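Local coordinates for uronate isomerase (Caulobacter crescentus, PDB 2Q01), which catalyses the interconversion of D-glucuronate and D-fructuronate, and of D-galacturonate and D-tagaturonate, in the pentose and glucuronate pathway, at residues Phe360-Thr365 with Trp388-Pro393. Residues are numbered along the deposited sequence; the frame is centred on the assembly and turned at random.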
loop_
_atom_site.group_PDB
_atom_site.type_symbol
_atom_site.label_atom_id
_atom_site.label_comp_id
_atom_site.label_asym_id
_atom_site.label_seq_id
_atom_site.Cartn_x
_atom_site.Cartn_y
_atom_site.Cartn_z
ATOM N N PHE B 360 4.614 13.295 9.834
ATOM C CA PHE B 360 3.294 12.700 9.732
ATOM C C PHE B 360 3.018 12.464 8.263
ATOM O O PHE B 360 3.713 13.009 7.411
ATOM C CB PHE B 360 2.244 13.654 10.293
ATOM C CG PHE B 360 2.207 13.707 11.787
ATOM C CD1 PHE B 360 3.147 14.441 12.498
ATOM C CD2 PHE B 360 1.220 13.030 12.489
ATOM C CE1 PHE B 360 3.113 14.487 13.878
ATOM C CE2 PHE B 360 1.175 13.084 13.870
ATOM C CZ PHE B 360 2.125 13.813 14.566
ATOM N N THR B 361 2.007 11.653 7.967
ATOM C CA THR B 361 1.607 11.415 6.591
ATOM C C THR B 361 0.103 11.152 6.460
ATOM O O THR B 361 -0.559 10.740 7.413
ATOM C CB THR B 361 2.432 10.269 5.943
ATOM O OG1 THR B 361 2.497 10.465 4.526
ATOM C CG2 THR B 361 1.840 8.906 6.237
ATOM N N LEU B 362 -0.418 11.430 5.271
ATOM C CA LEU B 362 -1.772 11.077 4.877
ATOM C C LEU B 362 -1.681 9.976 3.824
ATOM O O LEU B 362 -2.688 9.423 3.377
ATOM C CB LEU B 362 -2.474 12.306 4.307
ATOM C CG LEU B 362 -3.649 12.959 5.041
ATOM C CD1 LEU B 362 -3.756 12.526 6.476
ATOM C CD2 LEU B 362 -3.604 14.486 4.917
ATOM N N ASP B 363 -0.445 9.660 3.453
ATOM C CA ASP B 363 -0.142 8.667 2.445
ATOM C C ASP B 363 0.531 7.459 3.106
ATOM O O ASP B 363 1.758 7.443 3.283
ATOM C CB ASP B 363 0.775 9.297 1.388
ATOM C CG ASP B 363 0.892 8.462 0.130
ATOM O OD1 ASP B 363 0.156 7.462 -0.020
ATOM O OD2 ASP B 363 1.733 8.816 -0.721
ATOM N N GLU B 364 -0.280 6.453 3.445
ATOM C CA GLU B 364 0.161 5.223 4.134
ATOM C C GLU B 364 1.247 4.437 3.412
ATOM O O GLU B 364 1.956 3.631 4.026
ATOM C CB GLU B 364 -1.018 4.276 4.358
ATOM C CG GLU B 364 -1.991 4.706 5.427
ATOM C CD GLU B 364 -3.039 3.643 5.704
ATOM O OE1 GLU B 364 -3.034 3.080 6.820
ATOM O OE2 GLU B 364 -3.858 3.358 4.801
ATOM N N THR B 365 1.368 4.672 2.109
ATOM C CA THR B 365 2.339 3.977 1.266
ATOM C C THR B 365 3.789 4.400 1.540
ATOM O O THR B 365 4.728 3.696 1.161
ATOM C CB THR B 365 1.985 4.148 -0.215
ATOM O OG1 THR B 365 2.120 5.522 -0.593
ATOM C CG2 THR B 365 0.543 3.713 -0.450
ATOM N N TRP B 388 -5.510 11.537 10.925
ATOM C CA TRP B 388 -6.761 11.909 10.249
ATOM C C TRP B 388 -7.651 10.717 9.908
ATOM O O TRP B 388 -8.341 10.178 10.774
ATOM C CB TRP B 388 -6.465 12.732 8.992
ATOM C CG TRP B 388 -7.508 13.721 8.592
ATOM C CD1 TRP B 388 -8.867 13.581 8.670
ATOM C CD2 TRP B 388 -7.272 15.002 8.006
ATOM N NE1 TRP B 388 -9.488 14.706 8.187
ATOM C CE2 TRP B 388 -8.530 15.593 7.768
ATOM C CE3 TRP B 388 -6.113 15.710 7.661
ATOM C CZ2 TRP B 388 -8.664 16.864 7.204
ATOM C CZ3 TRP B 388 -6.246 16.971 7.101
ATOM C CH2 TRP B 388 -7.513 17.536 6.878
ATOM N N PHE B 389 -7.630 10.323 8.639
ATOM C CA PHE B 389 -8.427 9.208 8.139
ATOM C C PHE B 389 -7.848 7.872 8.590
ATOM O O PHE B 389 -8.558 6.863 8.644
ATOM C CB PHE B 389 -8.497 9.249 6.607
ATOM C CG PHE B 389 -9.068 10.525 6.058
ATOM C CD1 PHE B 389 -8.233 11.537 5.587
ATOM C CD2 PHE B 389 -10.444 10.722 6.018
ATOM C CE1 PHE B 389 -8.766 12.717 5.091
ATOM C CE2 PHE B 389 -10.984 11.899 5.517
ATOM C CZ PHE B 389 -10.147 12.896 5.049
ATOM N N HIS B 390 -6.552 7.878 8.903
ATOM C CA HIS B 390 -5.833 6.679 9.321
ATOM C C HIS B 390 -5.715 6.590 10.842
ATOM O O HIS B 390 -5.122 5.661 11.375
ATOM C CB HIS B 390 -4.461 6.632 8.656
ATOM C CG HIS B 390 -4.480 7.013 7.207
ATOM N ND1 HIS B 390 -5.157 6.283 6.254
ATOM C CD2 HIS B 390 -3.907 8.049 6.550
ATOM C CE1 HIS B 390 -5.001 6.853 5.073
ATOM N NE2 HIS B 390 -4.246 7.925 5.225
ATOM N N ASP B 391 -6.297 7.566 11.526
ATOM C CA ASP B 391 -6.461 7.536 12.973
ATOM C C ASP B 391 -7.686 6.652 13.278
ATOM O O ASP B 391 -8.816 7.135 13.438
ATOM C CB ASP B 391 -6.606 8.978 13.486
ATOM C CG ASP B 391 -7.005 9.064 14.949
ATOM O OD1 ASP B 391 -6.574 8.220 15.765
ATOM O OD2 ASP B 391 -7.763 10.001 15.277
ATOM N N SER B 392 -7.437 5.346 13.340
ATOM C CA SER B 392 -8.489 4.339 13.329
ATOM C C SER B 392 -7.885 2.950 13.604
ATOM O O SER B 392 -6.693 2.758 13.368
ATOM C CB SER B 392 -9.176 4.360 11.963
ATOM O OG SER B 392 -8.284 3.968 10.938
ATOM N N PRO B 393 -8.695 1.988 14.121
ATOM C CA PRO B 393 -8.248 0.610 14.387
ATOM C C PRO B 393 -7.391 -0.042 13.290
ATOM O O PRO B 393 -6.282 -0.505 13.576
ATOM C CB PRO B 393 -9.566 -0.148 14.559
ATOM C CG PRO B 393 -10.472 0.851 15.164
ATOM C CD PRO B 393 -10.100 2.175 14.544
#
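His390 reaches across to residues 360-365 with its imidazole, using one edge and one face. Its NE2 donates a hydrogen bond to the backbone O of Leu362, 2.8 Å long with an N-H...O angle of 154°. The approach is not on a lone pair: the donor stands above the carbonyl plane, and the oxygen is itself tilted slightly from the ring plane.

Glu364 supplies the second half of the grip. Its CB points toward residues 388-393, and CG, placed anti to the carbonyl carbon (chi1 -73°), sits 3.6 Å from the centroid of the His390 ring, almost on the ring normal, which meets the geometry of a CH-pi contact. Further out, CD lies 3.4 Å from His390 ND1, the carboxylate being stacked on the imidazole with the two planes 18° apart. At the tip the oxygens diverge in partner: OE1 forms a salt bridge with Arg398 in helix 393-407, whereas OE2 is hydrogen-bonded to Ser368 OG of a neighbouring subunit.

Beside this polar pair, Leu362 and Trp388 make an apolar one. Leu362 CD1 packs 3.7 Å from Trp388 CB, and Leu362 CD2 meets the indole obliquely, 3.9 Å from Trp388 CE3.

Both segments follow parallel strands, 357-359 and 381-383, so the contact ties neighbouring strand-to-helix loops of the TIM-barrel fold at a subunit interface. With an alanine at His390, the Leu362 carbonyl would probably lose this donor and Glu364 the ring it stacks on. The imidazole is thus held at NE2 by the Leu362 carbonyl and over one face by Glu364 CG, with the carboxylate continuing toward ND1; together these restrict its rotation, while Arg398 and the neighbouring subunit's Ser368 in turn fix the carboxylate.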